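Local coordinates for Lmo1340 protein (Listeria monocytogenes, PDB 4NLM) that is of unknown function but is probably a surface lipoprotein whose chain folds into a YqgU-like six-bladed beta propeller, at residues I191-D196 with G203-Q208; F160-W165 with I175-P180; A221-F226 with L233-K238; T138-D143 with P180-Y185. All coordinates share one frame; numbering follows the deposited sequence. Where two conformers were deposited one is given.

Contact 1 (I191-D196 with G203-Q208)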
# COMPACT_ATOMS: atom_id res chain seq x y z
N ILE A 191 -5.71 6.69 13.51
CA ILE A 191 -7.12 6.59 13.23
C ILE A 191 -7.41 5.08 13.09
O ILE A 191 -6.61 4.33 12.52
CB ILE A 191 -7.51 7.31 11.93
CG1 ILE A 191 -7.37 8.83 12.04
CG2 ILE A 191 -8.95 7.01 11.52
CD1 ILE A 191 -7.52 9.57 10.73
N SER A 192 -8.54 4.69 13.64
CA SER A 192 -8.98 3.30 13.52
C SER A 192 -10.44 3.24 13.12
O SER A 192 -11.21 4.15 13.45
CB SER A 192 -8.76 2.55 14.85
OG SER A 192 -9.50 3.12 15.92
N ASN A 193 -10.80 2.18 12.40
CA ASN A 193 -12.18 1.96 12.03
C ASN A 193 -12.67 0.85 12.93
O ASN A 193 -12.29 -0.30 12.77
CB ASN A 193 -12.31 1.54 10.56
CG ASN A 193 -13.76 1.50 10.09
OD1 ASN A 193 -14.67 1.81 10.83
ND2 ASN A 193 -13.96 1.17 8.83
N ASN A 194 -13.52 1.22 13.89
CA ASN A 194 -13.97 0.30 14.91
C ASN A 194 -15.32 -0.28 14.55
O ASN A 194 -16.33 0.44 14.47
CB ASN A 194 -14.02 1.00 16.28
CG ASN A 194 -12.64 1.46 16.78
OD1 ASN A 194 -11.65 1.45 16.05
ND2 ASN A 194 -12.59 1.89 18.03
N LYS A 195 -15.33 -1.58 14.27
CA LYS A 195 -16.55 -2.26 13.87
C LYS A 195 -17.18 -2.91 15.08
O LYS A 195 -16.47 -3.46 15.94
CB LYS A 195 -16.20 -3.29 12.80
CG LYS A 195 -15.61 -2.61 11.58
CD LYS A 195 -15.44 -3.56 10.42
CE LYS A 195 -14.86 -2.79 9.25
NZ LYS A 195 -14.80 -3.61 8.02
N ASP A 196 -18.50 -2.83 15.20
CA ASP A 196 -19.18 -3.37 16.38
C ASP A 196 -19.13 -4.90 16.44
O ASP A 196 -19.04 -5.47 17.52
CB ASP A 196 -20.61 -2.84 16.50
CG ASP A 196 -20.66 -1.35 16.83
OD1 ASP A 196 -19.62 -0.80 17.27
OD2 ASP A 196 -21.73 -0.72 16.67
N GLY A 203 -17.99 0.52 10.06
CA GLY A 203 -17.56 0.82 11.43
C GLY A 203 -17.58 2.32 11.62
O GLY A 203 -18.09 3.05 10.78
N ASN A 204 -17.04 2.77 12.74
CA ASN A 204 -16.94 4.20 13.02
C ASN A 204 -15.47 4.54 13.19
O ASN A 204 -14.73 3.79 13.82
CB ASN A 204 -17.76 4.52 14.26
CG ASN A 204 -19.23 4.31 14.02
OD1 ASN A 204 -19.82 5.01 13.22
ND2 ASN A 204 -19.83 3.32 14.68
N LEU A 205 -15.04 5.65 12.60
CA LEU A 205 -13.64 6.06 12.66
C LEU A 205 -13.36 6.90 13.88
O LEU A 205 -14.07 7.87 14.12
CB LEU A 205 -13.27 6.88 11.45
CG LEU A 205 -13.46 6.30 10.07
CD1 LEU A 205 -12.80 7.21 9.06
CD2 LEU A 205 -12.82 4.93 10.04
N TYR A 206 -12.32 6.51 14.61
CA TYR A 206 -11.88 7.17 15.82
C TYR A 206 -10.45 7.64 15.67
O TYR A 206 -9.62 6.99 15.04
CB TYR A 206 -11.95 6.20 17.01
CG TYR A 206 -13.35 5.96 17.48
CD1 TYR A 206 -14.13 4.99 16.90
CD2 TYR A 206 -13.88 6.69 18.52
CE1 TYR A 206 -15.42 4.75 17.33
CE2 TYR A 206 -15.18 6.47 18.96
CZ TYR A 206 -15.94 5.50 18.35
OH TYR A 206 -17.23 5.25 18.77
N LEU A 207 -10.16 8.79 16.29
CA LEU A 207 -8.82 9.36 16.36
C LEU A 207 -8.34 9.23 17.81
O LEU A 207 -9.11 9.45 18.75
CB LEU A 207 -8.83 10.85 16.03
CG LEU A 207 -7.49 11.58 15.99
CD1 LEU A 207 -6.58 11.02 14.91
CD2 LEU A 207 -7.69 13.07 15.77
N GLN A 208 -7.08 8.85 17.99
CA GLN A 208 -6.51 8.75 19.34
C GLN A 208 -5.03 8.96 19.30
O GLN A 208 -4.36 8.73 18.31
CB GLN A 208 -6.78 7.37 19.92
CG GLN A 208 -6.43 6.23 18.97
CD GLN A 208 -7.65 5.44 18.49
OE1 GLN A 208 -8.36 4.85 19.33
NE2 GLN A 208 -7.89 5.37 17.15
O HOH W 1 -18.37 1.31 15.99
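Ile-191 to Asn-194 and Asn-204 to Leu-207 pair as antiparallel strands of a beta hairpin, with 158° between the segment directions and axes 4.3 Å apart at their closest. Ser-192/Tyr-206 and Asn-194/Asn-204 are the hydrogen-bonded pairs; Ile-191/Leu-207 and Asn-193/Leu-205 alternate with them as non-hydrogen-bonded pairs. On the face of Ser-192, Gln-208 is turned about CB-CG (chi2 -113°), which brings its amide back over the partner strand, where NE2 donates to Ser-192 OG at 3.0 Å, the hydroxyl lying 19° out of the amide plane. The same NE2 also donates to Val-190 O. The Asn-194 side chain crosses the Tyr-206 ring, CB standing 4.0 Å from CD1. Across the other face, Ile-191 CG1 meets Leu-207 CD1 at 3.7 Å, while Asn-193 OD1 lies 3.1 Å from Gly-203 CA and its ND2 is held by Ile-223 O. Where the strands part, one water donates to Asn-194 O and Asp-196 OD1 and accepts from Asn-204 ND2. At this open end Asn-204 thus spends ND2 on the bridging water and OD1 on Asn-222 N of the next strand, which Asn-193 ND2 also reaches.

Contact 2 (F160-W165 with I175-P180)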
# COMPACT_ATOMS: atom_id res chain seq x y z
N PHE A 160 -5.54 -10.36 17.87
CA PHE A 160 -4.64 -9.40 17.25
C PHE A 160 -4.16 -8.46 18.34
O PHE A 160 -4.82 -8.28 19.34
CB PHE A 160 -5.30 -8.59 16.12
CG PHE A 160 -6.30 -7.60 16.61
CD1 PHE A 160 -7.61 -7.97 16.83
CD2 PHE A 160 -5.92 -6.28 16.84
CE1 PHE A 160 -8.54 -7.04 17.27
CE2 PHE A 160 -6.85 -5.37 17.30
CZ PHE A 160 -8.15 -5.74 17.52
N GLN A 161 -3.01 -7.85 18.10
CA GLN A 161 -2.48 -6.82 19.00
C GLN A 161 -1.72 -5.86 18.12
O GLN A 161 -1.37 -6.19 17.00
CB GLN A 161 -1.61 -7.44 20.09
CG GLN A 161 -0.33 -8.00 19.54
CD GLN A 161 0.46 -8.86 20.49
OE1 GLN A 161 -0.03 -9.17 21.58
NE2 GLN A 161 1.66 -9.21 20.14
N ILE A 162 -1.47 -4.68 18.66
CA ILE A 162 -0.83 -3.57 17.92
C ILE A 162 0.31 -3.01 18.75
O ILE A 162 0.17 -2.78 19.95
CB ILE A 162 -1.82 -2.43 17.63
CG1 ILE A 162 -3.13 -3.00 17.06
CG2 ILE A 162 -1.20 -1.42 16.68
CD1 ILE A 162 -4.13 -1.90 16.79
N GLU A 163 1.45 -2.82 18.10
CA GLU A 163 2.63 -2.25 18.75
C GLU A 163 3.27 -1.24 17.84
O GLU A 163 3.05 -1.23 16.65
CB GLU A 163 3.62 -3.39 19.03
CG GLU A 163 3.14 -4.36 20.10
CD GLU A 163 3.87 -5.70 20.07
OE1 GLU A 163 4.24 -6.18 21.15
OE2 GLU A 163 4.07 -6.27 18.98
N ASN A 164 4.03 -0.35 18.44
CA ASN A 164 4.81 0.66 17.73
C ASN A 164 6.27 0.48 18.04
O ASN A 164 6.67 0.47 19.21
CB ASN A 164 4.40 2.06 18.15
CG ASN A 164 5.17 3.14 17.41
OD1 ASN A 164 5.39 3.04 16.20
ND2 ASN A 164 5.55 4.17 18.11
N TRP A 165 7.07 0.32 17.01
CA TRP A 165 8.50 0.21 17.11
C TRP A 165 9.20 1.46 16.64
O TRP A 165 9.07 1.77 15.46
CB TRP A 165 8.96 -0.97 16.28
CG TRP A 165 10.44 -1.28 16.32
CD1 TRP A 165 11.27 -1.18 17.40
CD2 TRP A 165 11.25 -1.80 15.24
NE1 TRP A 165 12.55 -1.63 17.07
CE2 TRP A 165 12.55 -2.01 15.75
CE3 TRP A 165 10.99 -2.11 13.90
CZ2 TRP A 165 13.59 -2.49 14.96
CZ3 TRP A 165 12.03 -2.61 13.12
CH2 TRP A 165 13.30 -2.80 13.65
N ILE A 175 -0.01 -0.34 21.59
CA ILE A 175 -1.02 0.62 21.13
C ILE A 175 -2.37 0.03 21.50
O ILE A 175 -2.76 -1.03 20.99
CB ILE A 175 -0.91 0.90 19.62
CG1 ILE A 175 0.45 1.53 19.34
CG2 ILE A 175 -2.04 1.80 19.15
CD1 ILE A 175 0.63 2.04 17.95
N ASP A 176 -3.07 0.72 22.39
CA ASP A 176 -4.35 0.27 22.91
C ASP A 176 -5.49 0.77 22.03
O ASP A 176 -6.22 1.70 22.39
CB ASP A 176 -4.53 0.73 24.35
CG ASP A 176 -5.84 0.25 24.97
OD1 ASP A 176 -6.46 -0.70 24.45
OD2 ASP A 176 -6.24 0.84 26.00
N VAL A 177 -5.61 0.15 20.87
CA VAL A 177 -6.63 0.50 19.90
C VAL A 177 -7.40 -0.80 19.65
O VAL A 177 -6.79 -1.84 19.43
CB VAL A 177 -5.97 1.15 18.67
CG1 VAL A 177 -6.92 1.16 17.49
CG2 VAL A 177 -5.49 2.55 18.98
N ALA A 178 -8.72 -0.72 19.63
CA ALA A 178 -9.57 -1.90 19.62
C ALA A 178 -9.93 -2.45 18.26
O ALA A 178 -10.91 -3.17 18.12
CB ALA A 178 -10.85 -1.60 20.41
N SER A 179 -9.15 -2.11 17.25
CA SER A 179 -9.42 -2.57 15.91
C SER A 179 -8.12 -2.75 15.16
O SER A 179 -7.18 -2.02 15.38
CB SER A 179 -10.28 -1.55 15.18
OG SER A 179 -10.44 -1.89 13.82
N PRO A 180 -8.08 -3.72 14.24
CA PRO A 180 -6.88 -3.83 13.43
C PRO A 180 -6.87 -2.93 12.20
O PRO A 180 -5.88 -2.90 11.49
CB PRO A 180 -6.88 -5.31 13.03
CG PRO A 180 -8.33 -5.65 12.94
CD PRO A 180 -9.00 -4.85 14.02
O HOH W 2 -2.99 -3.76 20.96
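Ile-162, on strand 160-165, and Ile-175, in the stretch after strand 171-174, are joined by one backbone bond, Ile-175 N to Ile-162 O at 2.9 Å. The reciprocal bond of an antiparallel pair is replaced by a water that accepts from Ile-162 N and donates to Ile-175 O, so the two backbones begin to separate here. Beyond this point the loop curls round the side chain of Ile-162. Its CD1 points at two loop carbonyls, 3.4 Å from Ser-179 O and 3.7 Å from Val-177 O, and its CG2 lies against Ile-175 CB at 3.8 Å. Ile-175 in turn sends CD1 alongside the aliphatic part of Asn-164, 3.8 Å from CB. At the far end, Phe-160 holds CG between its backbone N and carbonyl carbon (chi1 71°), which swings the ring toward the loop. Pro-180 CD sits over one face in a CH-pi contact, 4.0 Å from the centroid and 21° off the normal, while the carbonyl carbon of Ala-178 meets the ring edge. Strand 148-155 adds Tyr-154 against Pro-180 and Met-150 against Ile-175. On the side of the following sheet, Ile-162 and Val-177 touch Ile-182 of strand 182-184, and Ser-179 OG is hydrogen-bonded to Asn-193 O of strand 189-194.

Contact 3 (A221-F226 with L233-K238)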
# COMPACT_ATOMS: atom_id res chain seq x y z
N ALA A 221 -18.56 8.79 11.23
CA ALA A 221 -19.41 7.66 11.46
C ALA A 221 -19.65 6.86 10.19
O ALA A 221 -19.63 7.38 9.09
CB ALA A 221 -20.75 8.14 12.00
N ASN A 222 -19.87 5.56 10.36
CA ASN A 222 -20.37 4.69 9.29
C ASN A 222 -19.52 4.65 8.02
O ASN A 222 -19.99 4.96 6.93
CB ASN A 222 -21.80 5.10 8.99
CG ASN A 222 -22.69 5.06 10.21
OD1 ASN A 222 -22.73 4.06 10.95
ND2 ASN A 222 -23.38 6.15 10.45
N ILE A 223 -18.30 4.18 8.19
CA ILE A 223 -17.33 4.08 7.12
C ILE A 223 -16.93 2.63 6.87
O ILE A 223 -16.76 1.84 7.81
CB ILE A 223 -16.09 4.90 7.49
CG1 ILE A 223 -16.46 6.39 7.60
CG2 ILE A 223 -14.96 4.69 6.49
CD1 ILE A 223 -17.19 6.96 6.40
N MSE A 224 -16.81 2.25 5.61
CA MSE A 224 -16.38 0.90 5.25
C MSE A 224 -14.88 0.74 5.16
O MSE A 224 -14.34 -0.25 5.65
CB MSE A 224 -17.02 0.54 3.90
CG MSE A 224 -16.61 -0.82 3.39
SE MSE A 224 -17.28 -1.04 1.56
CE MSE A 224 -18.89 0.02 1.59
N GLN A 225 -14.18 1.72 4.58
CA GLN A 225 -12.75 1.58 4.36
C GLN A 225 -12.19 3.00 4.41
O GLN A 225 -12.91 3.95 4.06
CB GLN A 225 -12.52 0.95 2.97
CG GLN A 225 -11.07 0.58 2.69
CD GLN A 225 -10.94 -0.20 1.40
OE1 GLN A 225 -11.78 -1.04 1.12
NE2 GLN A 225 -9.87 0.00 0.68
N PHE A 226 -10.92 3.18 4.78
CA PHE A 226 -10.33 4.51 4.82
C PHE A 226 -8.86 4.38 4.52
O PHE A 226 -8.28 3.30 4.59
CB PHE A 226 -10.58 5.18 6.15
CG PHE A 226 -9.75 4.64 7.26
CD1 PHE A 226 -10.09 3.46 7.90
CD2 PHE A 226 -8.62 5.31 7.68
CE1 PHE A 226 -9.31 2.95 8.92
CE2 PHE A 226 -7.84 4.81 8.69
CZ PHE A 226 -8.18 3.63 9.31
N LEU A 233 -7.48 12.50 4.38
CA LEU A 233 -8.17 11.32 4.84
C LEU A 233 -9.22 10.98 3.77
O LEU A 233 -10.12 11.77 3.47
CB LEU A 233 -8.89 11.57 6.16
CG LEU A 233 -9.90 10.53 6.63
CD1 LEU A 233 -9.22 9.19 6.86
CD2 LEU A 233 -10.65 10.93 7.89
N LEU A 234 -9.07 9.79 3.21
CA LEU A 234 -10.02 9.21 2.26
C LEU A 234 -10.93 8.26 3.02
O LEU A 234 -10.45 7.46 3.82
CB LEU A 234 -9.28 8.38 1.22
CG LEU A 234 -10.17 7.50 0.33
CD1 LEU A 234 -10.97 8.37 -0.63
CD2 LEU A 234 -9.35 6.43 -0.39
N THR A 235 -12.23 8.40 2.82
CA THR A 235 -13.18 7.45 3.34
C THR A 235 -14.00 6.88 2.19
O THR A 235 -14.24 7.55 1.19
CB THR A 235 -14.11 8.00 4.42
OG1 THR A 235 -14.85 9.08 3.90
CG2 THR A 235 -13.34 8.46 5.65
N ILE A 236 -14.43 5.64 2.35
CA ILE A 236 -15.28 4.95 1.37
C ILE A 236 -16.46 4.38 2.13
O ILE A 236 -16.29 3.75 3.17
CB ILE A 236 -14.51 3.83 0.65
CG1 ILE A 236 -13.24 4.37 -0.03
CG2 ILE A 236 -15.38 3.13 -0.38
CD1 ILE A 236 -12.36 3.30 -0.66
N GLU A 237 -17.66 4.57 1.59
CA GLU A 237 -18.86 4.08 2.21
C GLU A 237 -19.91 3.79 1.13
O GLU A 237 -19.88 4.37 0.06
CB GLU A 237 -19.41 5.09 3.23
CG GLU A 237 -19.96 6.35 2.60
CD GLU A 237 -20.18 7.46 3.61
OE1 GLU A 237 -21.27 7.55 4.20
OE2 GLU A 237 -19.25 8.27 3.77
N LYS A 238 -20.80 2.84 1.40
CA LYS A 238 -21.90 2.59 0.48
C LYS A 238 -22.78 3.82 0.47
O LYS A 238 -22.87 4.53 1.45
CB LYS A 238 -22.76 1.41 0.93
CG LYS A 238 -22.12 0.04 0.78
CD LYS A 238 -23.03 -1.08 1.28
CE LYS A 238 -24.42 -1.01 0.67
NZ LYS A 238 -25.31 -2.11 1.16
O HOH W 3 -20.91 8.51 7.00
O HOH W 4 -22.26 5.46 5.61
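Met-224, modelled as selenomethionine, and Gln-225 together face Ile-236 in a classic beta bulge, placed just past the corner where the chain passes from one sheet of the propeller to the next. Ile-236 O takes both N-H groups: Met-224 N at 2.9 Å, nearly in line with the carbonyl bond, and Gln-225 N at a longer 3.2 Å. Regular antiparallel pairing follows, with Ile-236 N donating to Gln-225 O at 2.8 Å and a CA-H...O contact from Phe-226 CA to Leu-234 O at 3.1 Å. The side chain of Ile-223 crosses Thr-235 at about a right angle, CD1 lying 3.8 Å from CB, and the same methyl comes 3.6 Å from Glu-237 OE2. The other carboxylate oxygen, OE1, accepts from two waters; one also donates to Ala-221 O and the other to Asn-222 O, so Glu-237 is tied to the corner through solvent. Phe-226 turns its ring away from the strand pair (chi1 74°), leaving CD2 to touch Leu-233 CD1 at 4.0 Å, and packs against Leu-205 of the preceding sheet. A second irregularity precedes the first: Asn-222, with phi/psi in the left-handed region (57°/63°), and Ile-223 both face Gly-203 in a G1 bulge. The chain passes here, through two bulges, from the last strand of one blade to the first of the next, and that passage is what a beta propeller repeats.

Contact 4 (T138-D143 with P180-Y185)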
# COMPACT_ATOMS: atom_id res chain seq x y z
N THR A 138 0.95 -7.08 9.85
CA THR A 138 0.66 -6.01 8.91
C THR A 138 1.37 -4.76 9.41
O THR A 138 1.23 -4.41 10.59
CB THR A 138 -0.86 -5.75 8.77
OG1 THR A 138 -1.52 -6.97 8.45
CG2 THR A 138 -1.16 -4.71 7.70
N PHE A 139 2.10 -4.06 8.54
CA PHE A 139 2.94 -2.96 8.93
C PHE A 139 2.47 -1.61 8.43
O PHE A 139 2.07 -1.51 7.28
CB PHE A 139 4.37 -3.17 8.41
CG PHE A 139 5.07 -4.38 8.96
CD1 PHE A 139 4.94 -5.60 8.33
CD2 PHE A 139 5.88 -4.29 10.07
CE1 PHE A 139 5.59 -6.72 8.81
CE2 PHE A 139 6.53 -5.43 10.55
CZ PHE A 139 6.39 -6.65 9.91
N TYR A 140 2.60 -0.56 9.26
CA TYR A 140 2.19 0.81 8.94
C TYR A 140 3.35 1.73 9.27
O TYR A 140 3.64 1.96 10.45
CB TYR A 140 0.96 1.18 9.75
CG TYR A 140 -0.22 0.29 9.44
CD1 TYR A 140 -1.06 0.57 8.40
CD2 TYR A 140 -0.44 -0.87 10.14
CE1 TYR A 140 -2.13 -0.23 8.08
CE2 TYR A 140 -1.49 -1.70 9.82
CZ TYR A 140 -2.34 -1.35 8.80
OH TYR A 140 -3.40 -2.15 8.45
N TRP A 141 3.99 2.26 8.24
CA TRP A 141 5.16 3.10 8.44
C TRP A 141 4.71 4.56 8.58
O TRP A 141 4.04 5.06 7.71
CB TRP A 141 6.09 2.97 7.24
CG TRP A 141 7.55 3.20 7.53
CD1 TRP A 141 8.11 4.13 8.35
CD2 TRP A 141 8.63 2.43 6.98
NE1 TRP A 141 9.45 3.99 8.33
CE2 TRP A 141 9.81 2.95 7.51
CE3 TRP A 141 8.70 1.35 6.07
CZ2 TRP A 141 11.05 2.44 7.22
CZ3 TRP A 141 9.92 0.87 5.75
CH2 TRP A 141 11.08 1.37 6.35
N ASN A 142 5.11 5.25 9.64
CA ASN A 142 4.70 6.63 9.91
C ASN A 142 5.34 7.59 8.93
O ASN A 142 6.54 7.69 8.87
CB ASN A 142 5.05 6.92 11.38
CG ASN A 142 4.49 8.23 11.89
OD1 ASN A 142 4.50 9.26 11.21
ND2 ASN A 142 4.04 8.21 13.11
N ASP A 143 4.51 8.25 8.14
CA ASP A 143 5.00 9.17 7.13
C ASP A 143 5.63 10.43 7.74
O ASP A 143 6.58 10.96 7.20
CB ASP A 143 3.87 9.60 6.17
CG ASP A 143 3.32 8.45 5.32
OD1 ASP A 143 3.96 7.39 5.20
OD2 ASP A 143 2.21 8.59 4.74
N PRO A 180 -8.08 -3.72 14.24
CA PRO A 180 -6.88 -3.83 13.43
C PRO A 180 -6.87 -2.93 12.20
O PRO A 180 -5.88 -2.90 11.49
CB PRO A 180 -6.88 -5.31 13.03
CG PRO A 180 -8.33 -5.65 12.94
CD PRO A 180 -9.00 -4.85 14.02
N PHE A 181 -7.98 -2.23 11.95
CA PHE A 181 -8.11 -1.39 10.78
C PHE A 181 -7.66 0.00 11.16
O PHE A 181 -8.43 0.82 11.64
CB PHE A 181 -9.55 -1.41 10.28
CG PHE A 181 -10.11 -2.79 10.17
CD1 PHE A 181 -9.48 -3.75 9.37
CD2 PHE A 181 -11.26 -3.15 10.85
CE1 PHE A 181 -9.99 -5.03 9.26
CE2 PHE A 181 -11.77 -4.43 10.75
CZ PHE A 181 -11.13 -5.36 9.95
N ILE A 182 -6.38 0.25 10.90
CA ILE A 182 -5.72 1.45 11.39
C ILE A 182 -4.84 2.16 10.38
O ILE A 182 -4.57 1.65 9.29
CB ILE A 182 -4.78 1.09 12.59
CG1 ILE A 182 -3.70 0.12 12.11
CG2 ILE A 182 -5.57 0.51 13.73
CD1 ILE A 182 -2.73 -0.29 13.18
N SER A 183 -4.50 3.40 10.71
CA SER A 183 -3.56 4.19 9.94
C SER A 183 -2.97 5.27 10.82
O SER A 183 -3.64 5.79 11.70
CB SER A 183 -4.25 4.88 8.77
OG SER A 183 -3.32 5.68 8.06
N TRP A 184 -1.72 5.63 10.59
CA TRP A 184 -1.17 6.78 11.27
C TRP A 184 -1.89 8.03 10.76
O TRP A 184 -2.35 8.10 9.60
CB TRP A 184 0.29 6.94 10.94
CG TRP A 184 1.20 5.98 11.55
CD1 TRP A 184 1.84 4.97 10.95
CD2 TRP A 184 1.66 6.00 12.90
NE1 TRP A 184 2.67 4.32 11.84
CE2 TRP A 184 2.55 4.93 13.05
CE3 TRP A 184 1.38 6.82 14.00
CZ2 TRP A 184 3.22 4.69 14.24
CZ3 TRP A 184 2.00 6.54 15.20
CH2 TRP A 184 2.92 5.48 15.31
N TYR A 185 -1.93 9.04 11.60
CA TYR A 185 -2.47 10.33 11.20
C TYR A 185 -1.50 11.47 11.53
O TYR A 185 -1.68 12.57 11.06
CB TYR A 185 -3.87 10.55 11.76
CG TYR A 185 -4.56 11.76 11.15
CD1 TYR A 185 -4.89 11.80 9.79
CD2 TYR A 185 -4.88 12.86 11.92
CE1 TYR A 185 -5.52 12.90 9.22
CE2 TYR A 185 -5.49 13.96 11.37
CZ TYR A 185 -5.81 13.98 10.03
OH TYR A 185 -6.42 15.10 9.52
O HOH W 5 -3.93 -4.24 10.11
O HOH W 6 -5.92 -1.12 8.09
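Tyr-140 lays one face of its ring against Ile-182, and Trp-184 reaches back to the Tyr-140 backbone, joining the first strands of two successive propeller blades. The strand segments run 24° apart in direction with axes 7.3 Å apart at closest, so side chains bridge the gap. With chi1 at 62°, Ile-182 CG1 is tucked over its own backbone, which sets that carbon above the tyrosine ring, 3.9 Å from the centroid and offset toward the rim; CE1 of the ring lies 3.3 Å from Ile-182 O. The Trp-184 indole approaches edge-on: NE1 donates to Tyr-140 O at 2.9 Å, with the oxygen in the ring plane but the donor 58° above the carbonyl plane. Asn-142 covers a face of the same indole. Its CB stands over the five-membered ring, 3.6 Å from the centroid, and ND2 lies above the six-membered ring, 3.1 Å from CE3, with the amide plane inclined to the indole. That amide is held at both ends, OD1 by Ser-145 N and ND2 by Gly-186 O, which fixes its rotation over the tryptophan. At the opposite end of the contact, the Tyr-140 hydroxyl is hydrogen-bonded to two waters: one donates to Pro-180 O, and the other, 2.7 Å from Tyr-140 OH, accepts from Ile-182 N.

Overall arrangement
From the N terminus, contact 4 opens first at 138-143 and closes at 180-185, a loop that takes in the remaining three strands of the blade begun by 137-141. Contact 2 lies within this loop, joining strand 160-165 of that blade to the linker that leaves it; the two contacts share Pro-180. Contact 1 then closes the hairpin of the next blade, and its strand 189-194 pairs with strand 182-184 of contact 4. Contact 3 follows in series, carrying the chain into the blade after that, which begins with strand 225-229, with Gly-203 and Asn-204 of contact 1 bonded to its corner. Phe-226 packs on Phe-181 and Ser-183, joining the last two blades as contact 4 joins the first two.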